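Local coordinates for malate dehydrogenase (Pyrococcus horikoshii, PDB 1V9N), which catalyses the NAD-dependent interconversion of (S)-malate and oxaloacetate, a step of the tricarboxylic acid cycle, and is bound here to NADPH, at residues A[133-138]-A[169-174]; A[174-179]-A[299-304]; A[179-184]-A[320-325]. All blocks are in the same frame, centred on the assembly; numbering follows the deposited sequence.

Contact 1. Residues A[133-138]-A[169-174]; sequences YYALMA and PIALAA. With NDP (NADPH dihydro-nicotinamide-adenine-dinucleotide phosphate), chain B.
Ala135 of helix 132-139 packs on Ala171 and Ala173 of strand 170-174 in a buried helix-on-sheet contact, where the helix covers an inner strand of the mixed sheet. The strand lies between strands 144-149 and 181-185, with antiparallel neighbours on both sides: Ala171 and Ala173 pair with Ser147 and Gly145, Leu172 with Leu183. Its edges are therefore occupied, and no hydrogen bond crosses to the helix; the contact is made by methyl groups and backbone. Helix and strand run nearly the same way, 23° apart, and their axes approach to 6.8 Å, a short separation that suits alanine at all three positions. Ala135 CB reaches Ala171 CB at 4.1 Å and comes nearer to the next alanine facing the helix, with Ala135 CB and Ala173 CB 3.7 Å apart. Although Leu136 sets off from its backbone away from the strand, its CD2 branch returns to meet Ala173 CB, 4.2 Å from Leu136 CD2. Leu172 points off the other side of the sheet, where it packs on Met251 of the second subunit; the strand thus joins the helical layer to the dimer interface.

At the start of the strand segment, Pro169 meets the cofactor. Its rigid ring offers CG and CD to the nicotinamide and CB to the ribose, with Pro169 CD 3.6 Å from NDP C4N, the hydride-carrying carbon of the nicotinamide. With a glycine in place of Pro169, the nicotinamide would probably lose its apolar support on this side and be freer to shift. Back at the helix, the tightest approach is that of Ala173 CB to the backbone carbonyl Ala135 O, at 3.4 Å.

Contact 2. Residues A[174-179]-A[299-304]; sequences APTKDK and KISQMI
Ser301 receives the backbone of Lys177 on its hydroxyl: Lys177 N donates to Ser301 OG over 2.9 Å in a nearly straight bond, 164° at the hydrogen. A serine suits this place because its small side chain lets the loop come close; Lys177 CG lies beside the same hydroxyl and Thr176 CB is 3.4 Å from Ser301 OG. The tight part continues inward through methyl groups. Ile300 CG2 sits 3.7 Å from the carbonyl Pro175 O and also meets Thr176 CG2, while Ile300 CD1 lies against Ala174 CB, 4.1 Å away. Thr176 divides its branches between two tasks. With chi1 at 78°, CG2 turns to the helix, touching Ile304 CD1 at 3.9 Å, and OG1 turns into its own loop, where it accepts from Asp178 N in an ST turn and donates to Lys179 O.

The outer side is looser and wet. A water joins Asp178 OD2, at 2.7 Å, to Ser301 OG, and the lysine chain, bent at chi2, chi3 and chi4, curls over the surface so that Lys177 NZ forms a salt bridge with Glu298.

The loop connects antiparallel strands 170-174 and 181-185, and the contact fastens this turn to helix 293-308, whose Ile300 and Met303 also pack on Ile254 and Trp264 of the second subunit.

Contact 3. Residues A[179-184]-A[320-325]; sequences KPFLLD and WIHGEK. With NDP (NADPH dihydro-nicotinamide-adenine-dinucleotide phosphate), chain B.
Leu182 and His322 are joined by a backbone hydrogen bond, Leu182 N to His322 O, of 3.0 Å and 166°. A water adds a second link, donating to both Pro180 O and His322 O. Gly323 follows in the type II turn from Ile321 to Glu324; a CB there would collide with Leu182 CB and, at these backbone angles, be jammed against the preceding carbonyl oxygen, so glycine suits the place.

Apolar contacts come from Phe181 and Leu183. Ile321 CG1 meets the edge of the Phe181 ring, 3.8 Å from Phe181 CD1, and His322 CB approaches the same ring obliquely. Leu183 CD1 abuts the imidazole, 3.6 Å from His322 CD2.

A ring-face contact follows: NDP N3A lies over one face of the His322 ring, whose NE2 is hydrogen-bonded to His243 O of the second subunit.

Both segments hydrogen-bond the cofactor. A chi1 of -172° turns the Asp184 carboxylate away from the backbone N and brings it to the nicotinamide ribose, where NDP O3D donates to Asp184 OD2 at 2.7 Å; Asp184 N binds NDP O3B of the other ribose. Lys325 NZ donates to NDP N7A. Gly323, the N-cap of helix 324-336, donates its N to NDP O2B at 3.1 Å, an arrangement consistent with a helix N-terminus receiving the 2'-phosphate, in a dinucleotide site shared between subunits.

The three contacts follow one hairpin. Strand 170-174 of contact 1 runs through Ala174 into the loop of contact 2, and Lys179 passes the chain on to the returning strand of contact 3. The centres of contacts 1 and 3 are about 10 Å apart; their strands 170-174 and 181-185 are neighbours in the sheet, and Ala174 O and Phe181 N, 2.8 Å apart, probably form a hydrogen bond. Both touch NADPH: contact 1 at the nicotinamide end, contact 3 along both riboses and the adenine. Contact 2 has its centre about 15 Å from that of contact 1 but about 10 Å from that of contact 3, where Ile304, its side chain about 10 Å from a bound NADPH, packs on Ile321.

Contact 1. Residues A[133-138]-A[169-174]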
loop_
_atom_site.group_PDB
_atom_site.type_symbol
_atom_site.label_atom_id
_atom_site.label_comp_id
_atom_site.label_asym_id
_atom_site.label_seq_id
_atom_site.Cartn_x
_atom_site.Cartn_y
_atom_site.Cartn_z
ATOM N N TYR A 133 7.313 14.233 0.434
ATOM C CA TYR A 133 7.367 15.588 0.961
ATOM C C TYR A 133 6.201 15.872 1.913
ATOM O O TYR A 133 6.379 16.499 2.956
ATOM C CB TYR A 133 7.341 16.596 -0.191
ATOM C CG TYR A 133 7.261 18.040 0.247
ATOM C CD1 TYR A 133 8.406 18.745 0.630
ATOM C CD2 TYR A 133 6.036 18.703 0.284
ATOM C CE1 TYR A 133 8.328 20.081 1.033
ATOM C CE2 TYR A 133 5.944 20.030 0.687
ATOM C CZ TYR A 133 7.088 20.713 1.058
ATOM O OH TYR A 133 6.980 22.026 1.447
ATOM N N TYR A 134 5.005 15.416 1.550
ATOM C CA TYR A 134 3.818 15.653 2.375
ATOM C C TYR A 134 3.772 14.697 3.566
ATOM O O TYR A 134 3.394 15.087 4.672
ATOM C CB TYR A 134 2.563 15.519 1.503
ATOM C CG TYR A 134 2.676 16.368 0.255
ATOM C CD1 TYR A 134 2.398 17.738 0.287
ATOM C CD2 TYR A 134 3.197 15.835 -0.918
ATOM C CE1 TYR A 134 2.651 18.554 -0.821
ATOM C CE2 TYR A 134 3.455 16.639 -2.029
ATOM C CZ TYR A 134 3.185 17.993 -1.973
ATOM O OH TYR A 134 3.486 18.786 -3.059
ATOM N N ALA A 135 4.174 13.449 3.353
ATOM C CA ALA A 135 4.172 12.486 4.451
ATOM C C ALA A 135 5.121 12.965 5.545
ATOM O O ALA A 135 4.810 12.856 6.732
ATOM C CB ALA A 135 4.597 11.103 3.959
ATOM N N LEU A 136 6.274 13.496 5.138
ATOM C CA LEU A 136 7.280 13.985 6.085
ATOM C C LEU A 136 6.775 15.118 6.958
ATOM O O LEU A 136 7.188 15.257 8.114
ATOM C CB LEU A 136 8.544 14.447 5.351
ATOM C CG LEU A 136 9.599 13.377 5.060
ATOM C CD1 LEU A 136 10.764 14.007 4.301
ATOM C CD2 LEU A 136 10.090 12.763 6.375
HETATM N N MSE A 137 5.887 15.934 6.406
HETATM C CA MSE A 137 5.323 17.043 7.154
HETATM C C MSE A 137 4.685 16.549 8.445
HETATM O O MSE A 137 4.847 17.163 9.505
HETATM C CB MSE A 137 4.280 17.778 6.307
HETATM C CG MSE A 137 4.879 18.582 5.155
HETATM SE SE MSE A 137 3.516 19.395 4.040
HETATM C CE MSE A 137 2.762 20.623 5.329
ATOM N N ALA A 138 3.965 15.436 8.361
ATOM C CA ALA A 138 3.307 14.875 9.533
ATOM C C ALA A 138 4.318 14.256 10.504
ATOM O O ALA A 138 4.207 14.431 11.717
ATOM C CB ALA A 138 2.278 13.834 9.107
ATOM N N PRO A 169 2.225 7.006 -6.806
ATOM C CA PRO A 169 3.069 6.672 -5.661
ATOM C C PRO A 169 2.339 6.583 -4.328
ATOM O O PRO A 169 1.209 7.059 -4.180
ATOM C CB PRO A 169 4.109 7.790 -5.677
ATOM C CG PRO A 169 3.287 8.975 -6.081
ATOM C CD PRO A 169 2.410 8.414 -7.206
ATOM N N ILE A 170 3.008 5.948 -3.372
ATOM C CA ILE A 170 2.513 5.787 -2.016
ATOM C C ILE A 170 3.657 6.169 -1.093
ATOM O O ILE A 170 4.784 5.709 -1.276
ATOM C CB ILE A 170 2.132 4.330 -1.700
ATOM C CG1 ILE A 170 0.949 3.896 -2.564
ATOM C CG2 ILE A 170 1.817 4.196 -0.212
ATOM C CD1 ILE A 170 0.579 2.429 -2.405
ATOM N N ALA A 171 3.376 7.010 -0.105
ATOM C CA ALA A 171 4.408 7.417 0.833
ATOM C C ALA A 171 3.914 7.353 2.272
ATOM O O ALA A 171 2.771 7.712 2.561
ATOM C CB ALA A 171 4.880 8.832 0.512
ATOM N N LEU A 172 4.779 6.874 3.160
ATOM C CA LEU A 172 4.478 6.800 4.580
ATOM C C LEU A 172 5.712 7.232 5.347
ATOM O O LEU A 172 6.818 6.730 5.119
ATOM C CB LEU A 172 4.078 5.381 5.013
ATOM C CG LEU A 172 3.657 5.281 6.494
ATOM C CD1 LEU A 172 2.700 4.118 6.672
ATOM C CD2 LEU A 172 4.881 5.121 7.397
ATOM N N ALA A 173 5.519 8.181 6.251
ATOM C CA ALA A 173 6.609 8.677 7.070
ATOM C C ALA A 173 6.200 8.516 8.525
ATOM O O ALA A 173 5.044 8.742 8.880
ATOM C CB ALA A 173 6.877 10.146 6.757
ATOM N N ALA A 174 7.140 8.101 9.361
ATOM C CA ALA A 174 6.868 7.939 10.780
ATOM C C ALA A 174 8.078 8.453 11.549
ATOM O O ALA A 174 9.212 8.281 11.112
ATOM C CB ALA A 174 6.623 6.475 11.105
HETATM P PA NDP B . 12.863 4.387 -5.339
HETATM O O1A NDP B . 13.920 5.347 -5.543
HETATM O O2A NDP B . 12.890 2.996 -5.914
HETATM O O5B NDP B . 12.624 4.285 -3.719
HETATM C C5B NDP B . 11.608 3.430 -3.163
HETATM C C4B NDP B . 11.678 3.642 -1.639
HETATM O O4B NDP B . 12.544 2.595 -1.167
HETATM C C3B NDP B . 12.258 4.929 -1.120
HETATM O O3B NDP B . 11.498 5.316 0.064
HETATM C C2B NDP B . 13.678 4.653 -0.769
HETATM O O2B NDP B . 14.298 5.499 0.216
HETATM C C1B NDP B . 13.603 3.198 -0.425
HETATM N N9A NDP B . 14.816 2.404 -0.765
HETATM C C8A NDP B . 15.675 2.504 -1.896
HETATM N N7A NDP B . 16.629 1.603 -1.844
HETATM C C5A NDP B . 16.432 0.890 -0.697
HETATM C C6A NDP B . 17.093 -0.211 -0.064
HETATM N N6A NDP B . 18.170 -0.764 -0.632
HETATM N N1A NDP B . 16.615 -0.705 1.131
HETATM C C2A NDP B . 15.508 -0.147 1.720
HETATM N N3A NDP B . 14.814 0.888 1.201
HETATM C C4A NDP B . 15.329 1.367 -0.019
HETATM O O3 NDP B . 11.439 4.947 -5.697
HETATM P PN NDP B . 10.643 5.446 -6.975
HETATM O O1N NDP B . 9.497 4.550 -7.087
HETATM O O2N NDP B . 11.684 5.394 -8.058
HETATM O O5D NDP B . 10.265 6.928 -6.536
HETATM C C5D NDP B . 10.403 8.072 -7.425
HETATM C C4D NDP B . 9.939 9.394 -6.700
HETATM O O4D NDP B . 9.011 10.023 -7.566
HETATM C C3D NDP B . 9.195 9.234 -5.351
HETATM O O3D NDP B . 9.679 10.243 -4.456
HETATM C C2D NDP B . 7.718 9.364 -5.683
HETATM O O2D NDP B . 6.980 9.859 -4.586
HETATM C C1D NDP B . 7.772 10.307 -6.914
HETATM N N1N NDP B . 6.664 10.104 -7.885
HETATM C C2N NDP B . 5.752 11.187 -8.037
HETATM C C3N NDP B . 4.671 11.002 -8.993
HETATM C C7N NDP B . 3.703 12.084 -9.204
HETATM O O7N NDP B . 2.762 12.005 -10.003
HETATM N N7N NDP B . 3.809 13.247 -8.505
HETATM C C4N NDP B . 4.600 9.768 -9.709
HETATM C C5N NDP B . 5.498 8.722 -9.539
HETATM C C6N NDP B . 6.540 8.887 -8.629
HETATM P P2B NDP B . 15.259 6.685 -0.073
HETATM O O1X NDP B . 16.287 6.508 0.966
HETATM O O2X NDP B . 14.532 7.981 0.090
HETATM O O3X NDP B . 15.835 6.553 -1.479
#

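Contact 2. Residues A[174-179]-A[299-304]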
loop_
_atom_site.group_PDB
_atom_site.type_symbol
_atom_site.label_atom_id
_atom_site.label_comp_id
_atom_site.label_asym_id
_atom_site.label_seq_id
_atom_site.Cartn_x
_atom_site.Cartn_y
_atom_site.Cartn_z
ATOM N N ALA A 174 7.140 8.101 9.361
ATOM C CA ALA A 174 6.868 7.939 10.780
ATOM C C ALA A 174 8.078 8.453 11.549
ATOM O O ALA A 174 9.212 8.281 11.112
ATOM C CB ALA A 174 6.623 6.475 11.105
ATOM N N PRO A 175 7.855 9.105 12.697
ATOM C CA PRO A 175 8.995 9.608 13.466
ATOM C C PRO A 175 9.739 8.469 14.175
ATOM O O PRO A 175 9.148 7.432 14.490
ATOM C CB PRO A 175 8.344 10.578 14.450
ATOM C CG PRO A 175 7.014 9.947 14.702
ATOM C CD PRO A 175 6.577 9.493 13.325
ATOM N N THR A 176 11.038 8.659 14.396
ATOM C CA THR A 176 11.848 7.662 15.091
ATOM C C THR A 176 12.726 8.399 16.106
ATOM O O THR A 176 12.587 9.614 16.293
ATOM C CB THR A 176 12.778 6.883 14.125
ATOM O OG1 THR A 176 13.905 7.696 13.789
ATOM C CG2 THR A 176 12.038 6.497 12.839
ATOM N N LYS A 177 13.619 7.668 16.766
ATOM C CA LYS A 177 14.526 8.282 17.728
ATOM C C LYS A 177 15.487 9.197 16.968
ATOM O O LYS A 177 16.039 10.139 17.534
ATOM C CB LYS A 177 15.331 7.213 18.476
ATOM C CG LYS A 177 14.496 6.238 19.305
ATOM C CD LYS A 177 13.957 6.875 20.577
ATOM C CE LYS A 177 15.087 7.282 21.519
ATOM N NZ LYS A 177 15.966 6.128 21.890
ATOM N N ASP A 178 15.681 8.912 15.682
ATOM C CA ASP A 178 16.582 9.700 14.848
ATOM C C ASP A 178 15.816 10.329 13.684
ATOM O O ASP A 178 14.856 11.060 13.904
ATOM C CB ASP A 178 17.713 8.807 14.335
ATOM C CG ASP A 178 18.372 8.006 15.456
ATOM O OD1 ASP A 178 18.859 8.628 16.424
ATOM O OD2 ASP A 178 18.394 6.759 15.375
ATOM N N LYS A 179 16.231 10.058 12.452
ATOM C CA LYS A 179 15.534 10.624 11.299
ATOM C C LYS A 179 14.279 9.820 10.978
ATOM O O LYS A 179 14.239 8.600 11.157
ATOM C CB LYS A 179 16.464 10.683 10.086
ATOM C CG LYS A 179 17.564 11.720 10.255
ATOM C CD LYS A 179 18.492 11.812 9.058
ATOM C CE LYS A 179 19.601 12.832 9.339
ATOM N NZ LYS A 179 20.658 12.847 8.290
ATOM N N LYS A 299 10.338 1.850 20.129
ATOM C CA LYS A 299 10.036 0.591 19.466
ATOM C C LYS A 299 10.353 0.533 17.975
ATOM O O LYS A 299 10.912 -0.461 17.499
ATOM C CB LYS A 299 8.573 0.214 19.702
ATOM C CG LYS A 299 8.263 -0.115 21.154
ATOM C CD LYS A 299 9.165 -1.230 21.663
ATOM C CE LYS A 299 8.831 -1.603 23.095
ATOM N NZ LYS A 299 9.701 -2.719 23.572
ATOM N N ILE A 300 10.008 1.578 17.229
ATOM C CA ILE A 300 10.278 1.555 15.794
ATOM C C ILE A 300 11.777 1.609 15.505
ATOM O O ILE A 300 12.255 0.947 14.585
ATOM C CB ILE A 300 9.557 2.707 15.043
ATOM C CG1 ILE A 300 9.556 2.405 13.543
ATOM C CG2 ILE A 300 10.239 4.046 15.322
ATOM C CD1 ILE A 300 8.743 3.388 12.698
ATOM N N SER A 301 12.514 2.386 16.293
ATOM C CA SER A 301 13.960 2.492 16.111
ATOM C C SER A 301 14.631 1.168 16.441
ATOM O O SER A 301 15.635 0.808 15.831
ATOM C CB SER A 301 14.542 3.596 16.993
ATOM O OG SER A 301 14.250 4.874 16.463
ATOM N N GLN A 302 14.076 0.442 17.410
ATOM C CA GLN A 302 14.627 -0.857 17.782
ATOM C C GLN A 302 14.381 -1.843 16.645
ATOM O O GLN A 302 15.221 -2.706 16.358
ATOM C CB GLN A 302 13.985 -1.366 19.076
ATOM C CG GLN A 302 14.173 -0.424 20.262
ATOM C CD GLN A 302 13.947 -1.098 21.607
ATOM O OE1 GLN A 302 12.995 -1.858 21.786
ATOM N NE2 GLN A 302 14.820 -0.807 22.565
HETATM N N MSE A 303 13.225 -1.719 15.997
HETATM C CA MSE A 303 12.897 -2.589 14.870
HETATM C C MSE A 303 13.862 -2.297 13.722
HETATM O O MSE A 303 14.401 -3.210 13.104
HETATM C CB MSE A 303 11.461 -2.345 14.399
HETATM C CG MSE A 303 11.104 -3.062 13.104
HETATM SE SE MSE A 303 9.303 -2.679 12.455
HETATM C CE MSE A 303 9.659 -1.028 11.498
ATOM N N ILE A 304 14.064 -1.012 13.440
ATOM C CA ILE A 304 14.958 -0.598 12.367
ATOM C C ILE A 304 16.382 -1.099 12.621
ATOM O O ILE A 304 17.030 -1.633 11.720
ATOM C CB ILE A 304 14.978 0.941 12.227
ATOM C CG1 ILE A 304 13.590 1.441 11.799
ATOM C CG2 ILE A 304 16.043 1.361 11.214
ATOM C CD1 ILE A 304 13.434 2.944 11.864
HETATM O O HOH W 1 16.438 4.977 14.718
#

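Contact 3. Residues A[179-184]-A[320-325]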
loop_
_atom_site.group_PDB
_atom_site.type_symbol
_atom_site.label_atom_id
_atom_site.label_comp_id
_atom_site.label_asym_id
_atom_site.label_seq_id
_atom_site.Cartn_x
_atom_site.Cartn_y
_atom_site.Cartn_z
ATOM N N LYS A 179 16.231 10.058 12.452
ATOM C CA LYS A 179 15.534 10.624 11.299
ATOM C C LYS A 179 14.279 9.820 10.978
ATOM O O LYS A 179 14.239 8.600 11.157
ATOM C CB LYS A 179 16.464 10.683 10.086
ATOM C CG LYS A 179 17.564 11.720 10.255
ATOM C CD LYS A 179 18.492 11.812 9.058
ATOM C CE LYS A 179 19.601 12.832 9.339
ATOM N NZ LYS A 179 20.658 12.847 8.290
ATOM N N PRO A 180 13.230 10.498 10.496
ATOM C CA PRO A 180 11.981 9.811 10.165
ATOM C C PRO A 180 12.128 8.638 9.205
ATOM O O PRO A 180 12.975 8.647 8.303
ATOM C CB PRO A 180 11.124 10.921 9.552
ATOM C CG PRO A 180 11.634 12.163 10.224
ATOM C CD PRO A 180 13.127 11.942 10.216
ATOM N N PHE A 181 11.305 7.619 9.422
ATOM C CA PHE A 181 11.263 6.481 8.529
ATOM C C PHE A 181 10.522 7.097 7.343
ATOM O O PHE A 181 9.565 7.845 7.543
ATOM C CB PHE A 181 10.416 5.362 9.134
ATOM C CG PHE A 181 9.998 4.322 8.146
ATOM C CD1 PHE A 181 10.825 3.238 7.866
ATOM C CD2 PHE A 181 8.783 4.438 7.471
ATOM C CE1 PHE A 181 10.444 2.278 6.922
ATOM C CE2 PHE A 181 8.395 3.493 6.529
ATOM C CZ PHE A 181 9.224 2.408 6.252
ATOM N N LEU A 182 10.946 6.806 6.122
ATOM C CA LEU A 182 10.268 7.385 4.972
ATOM C C LEU A 182 10.220 6.488 3.750
ATOM O O LEU A 182 11.219 6.309 3.052
ATOM C CB LEU A 182 10.913 8.722 4.587
ATOM C CG LEU A 182 10.403 9.390 3.297
ATOM C CD1 LEU A 182 8.909 9.716 3.414
ATOM C CD2 LEU A 182 11.222 10.660 3.025
ATOM N N LEU A 183 9.052 5.905 3.516
ATOM C CA LEU A 183 8.835 5.077 2.346
ATOM C C LEU A 183 8.198 6.042 1.353
ATOM O O LEU A 183 7.283 6.785 1.708
ATOM C CB LEU A 183 7.860 3.937 2.657
ATOM C CG LEU A 183 7.340 3.116 1.465
ATOM C CD1 LEU A 183 8.514 2.436 0.757
ATOM C CD2 LEU A 183 6.344 2.073 1.957
ATOM N N ASP A 184 8.702 6.054 0.127
ATOM C CA ASP A 184 8.157 6.919 -0.914
ATOM C C ASP A 184 8.454 6.193 -2.216
ATOM O O ASP A 184 9.581 6.215 -2.698
ATOM C CB ASP A 184 8.828 8.299 -0.886
ATOM C CG ASP A 184 8.149 9.284 -1.817
ATOM O OD1 ASP A 184 7.130 8.891 -2.430
ATOM O OD2 ASP A 184 8.621 10.436 -1.937
ATOM N N TRP A 320 19.576 -1.279 4.118
ATOM C CA TRP A 320 19.110 0.083 4.373
ATOM C C TRP A 320 17.675 0.081 4.890
ATOM O O TRP A 320 16.957 -0.912 4.761
ATOM C CB TRP A 320 19.126 0.922 3.091
ATOM C CG TRP A 320 20.455 1.054 2.417
ATOM C CD1 TRP A 320 21.001 0.203 1.499
ATOM C CD2 TRP A 320 21.393 2.125 2.583
ATOM N NE1 TRP A 320 22.219 0.680 1.081
ATOM C CE2 TRP A 320 22.486 1.855 1.731
ATOM C CE3 TRP A 320 21.417 3.282 3.372
ATOM C CZ2 TRP A 320 23.593 2.707 1.641
ATOM C CZ3 TRP A 320 22.521 4.129 3.283
ATOM C CH2 TRP A 320 23.595 3.833 2.422
ATOM N N ILE A 321 17.271 1.204 5.476
ATOM C CA ILE A 321 15.906 1.378 5.952
ATOM C C ILE A 321 15.366 2.458 5.020
ATOM O O ILE A 321 16.105 3.347 4.596
ATOM C CB ILE A 321 15.843 1.862 7.425
ATOM C CG1 ILE A 321 14.391 1.844 7.912
ATOM C CG2 ILE A 321 16.396 3.273 7.549
ATOM C CD1 ILE A 321 13.747 0.475 7.846
ATOM N N HIS A 322 14.088 2.381 4.680
ATOM C CA HIS A 322 13.511 3.354 3.766
ATOM C C HIS A 322 13.663 4.798 4.203
ATOM O O HIS A 322 13.289 5.181 5.313
ATOM C CB HIS A 322 12.055 2.990 3.507
ATOM C CG HIS A 322 11.897 1.597 2.988
ATOM N ND1 HIS A 322 12.099 0.489 3.780
ATOM C CD2 HIS A 322 11.669 1.130 1.738
ATOM C CE1 HIS A 322 12.006 -0.602 3.041
ATOM N NE2 HIS A 322 11.745 -0.240 1.798
ATOM N N GLY A 323 14.245 5.594 3.312
ATOM C CA GLY A 323 14.466 6.999 3.589
ATOM C C GLY A 323 15.915 7.288 3.944
ATOM O O GLY A 323 16.373 8.425 3.829
ATOM N N GLU A 324 16.637 6.254 4.368
ATOM C CA GLU A 324 18.034 6.397 4.766
ATOM C C GLU A 324 18.955 6.920 3.662
ATOM O O GLU A 324 19.676 7.892 3.877
ATOM C CB GLU A 324 18.558 5.064 5.308
ATOM C CG GLU A 324 19.992 5.111 5.798
ATOM C CD GLU A 324 20.365 3.887 6.610
ATOM O OE1 GLU A 324 19.861 2.788 6.300
ATOM O OE2 GLU A 324 21.170 4.026 7.556
ATOM N N LYS A 325 18.947 6.278 2.495
ATOM C CA LYS A 325 19.781 6.734 1.381
ATOM C C LYS A 325 19.504 8.207 1.099
ATOM O O LYS A 325 20.427 9.007 0.960
ATOM C CB LYS A 325 19.486 5.940 0.107
ATOM C CG LYS A 325 20.013 4.516 0.077
ATOM C CD LYS A 325 19.620 3.853 -1.235
ATOM C CE LYS A 325 20.126 2.433 -1.336
ATOM N NZ LYS A 325 19.682 1.781 -2.606
HETATM P PA NDP B . 12.863 4.387 -5.339
HETATM O O1A NDP B . 13.920 5.347 -5.543
HETATM O O2A NDP B . 12.890 2.996 -5.914
HETATM O O5B NDP B . 12.624 4.285 -3.719
HETATM C C5B NDP B . 11.608 3.430 -3.163
HETATM C C4B NDP B . 11.678 3.642 -1.639
HETATM O O4B NDP B . 12.544 2.595 -1.167
HETATM C C3B NDP B . 12.258 4.929 -1.120
HETATM O O3B NDP B . 11.498 5.316 0.064
HETATM C C2B NDP B . 13.678 4.653 -0.769
HETATM O O2B NDP B . 14.298 5.499 0.216
HETATM C C1B NDP B . 13.603 3.198 -0.425
HETATM N N9A NDP B . 14.816 2.404 -0.765
HETATM C C8A NDP B . 15.675 2.504 -1.896
HETATM N N7A NDP B . 16.629 1.603 -1.844
HETATM C C5A NDP B . 16.432 0.890 -0.697
HETATM C C6A NDP B . 17.093 -0.211 -0.064
HETATM N N6A NDP B . 18.170 -0.764 -0.632
HETATM N N1A NDP B . 16.615 -0.705 1.131
HETATM C C2A NDP B . 15.508 -0.147 1.720
HETATM N N3A NDP B . 14.814 0.888 1.201
HETATM C C4A NDP B . 15.329 1.367 -0.019
HETATM O O3 NDP B . 11.439 4.947 -5.697
HETATM P PN NDP B . 10.643 5.446 -6.975
HETATM O O1N NDP B . 9.497 4.550 -7.087
HETATM O O2N NDP B . 11.684 5.394 -8.058
HETATM O O5D NDP B . 10.265 6.928 -6.536
HETATM C C5D NDP B . 10.403 8.072 -7.425
HETATM C C4D NDP B . 9.939 9.394 -6.700
HETATM O O4D NDP B . 9.011 10.023 -7.566
HETATM C C3D NDP B . 9.195 9.234 -5.351
HETATM O O3D NDP B . 9.679 10.243 -4.456
HETATM C C2D NDP B . 7.718 9.364 -5.683
HETATM O O2D NDP B . 6.980 9.859 -4.586
HETATM C C1D NDP B . 7.772 10.307 -6.914
HETATM N N1N NDP B . 6.664 10.104 -7.885
HETATM C C2N NDP B . 5.752 11.187 -8.037
HETATM C C3N NDP B . 4.671 11.002 -8.993
HETATM C C7N NDP B . 3.703 12.084 -9.204
HETATM O O7N NDP B . 2.762 12.005 -10.003
HETATM N N7N NDP B . 3.809 13.247 -8.505
HETATM C C4N NDP B . 4.600 9.768 -9.709
HETATM C C5N NDP B . 5.498 8.722 -9.539
HETATM C C6N NDP B . 6.540 8.887 -8.629
HETATM P P2B NDP B . 15.259 6.685 -0.073
HETATM O O1X NDP B . 16.287 6.508 0.966
HETATM O O2X NDP B . 14.532 7.981 0.090
HETATM O O3X NDP B . 15.835 6.553 -1.479
HETATM O O HOH W 2 14.867 7.034 7.103
#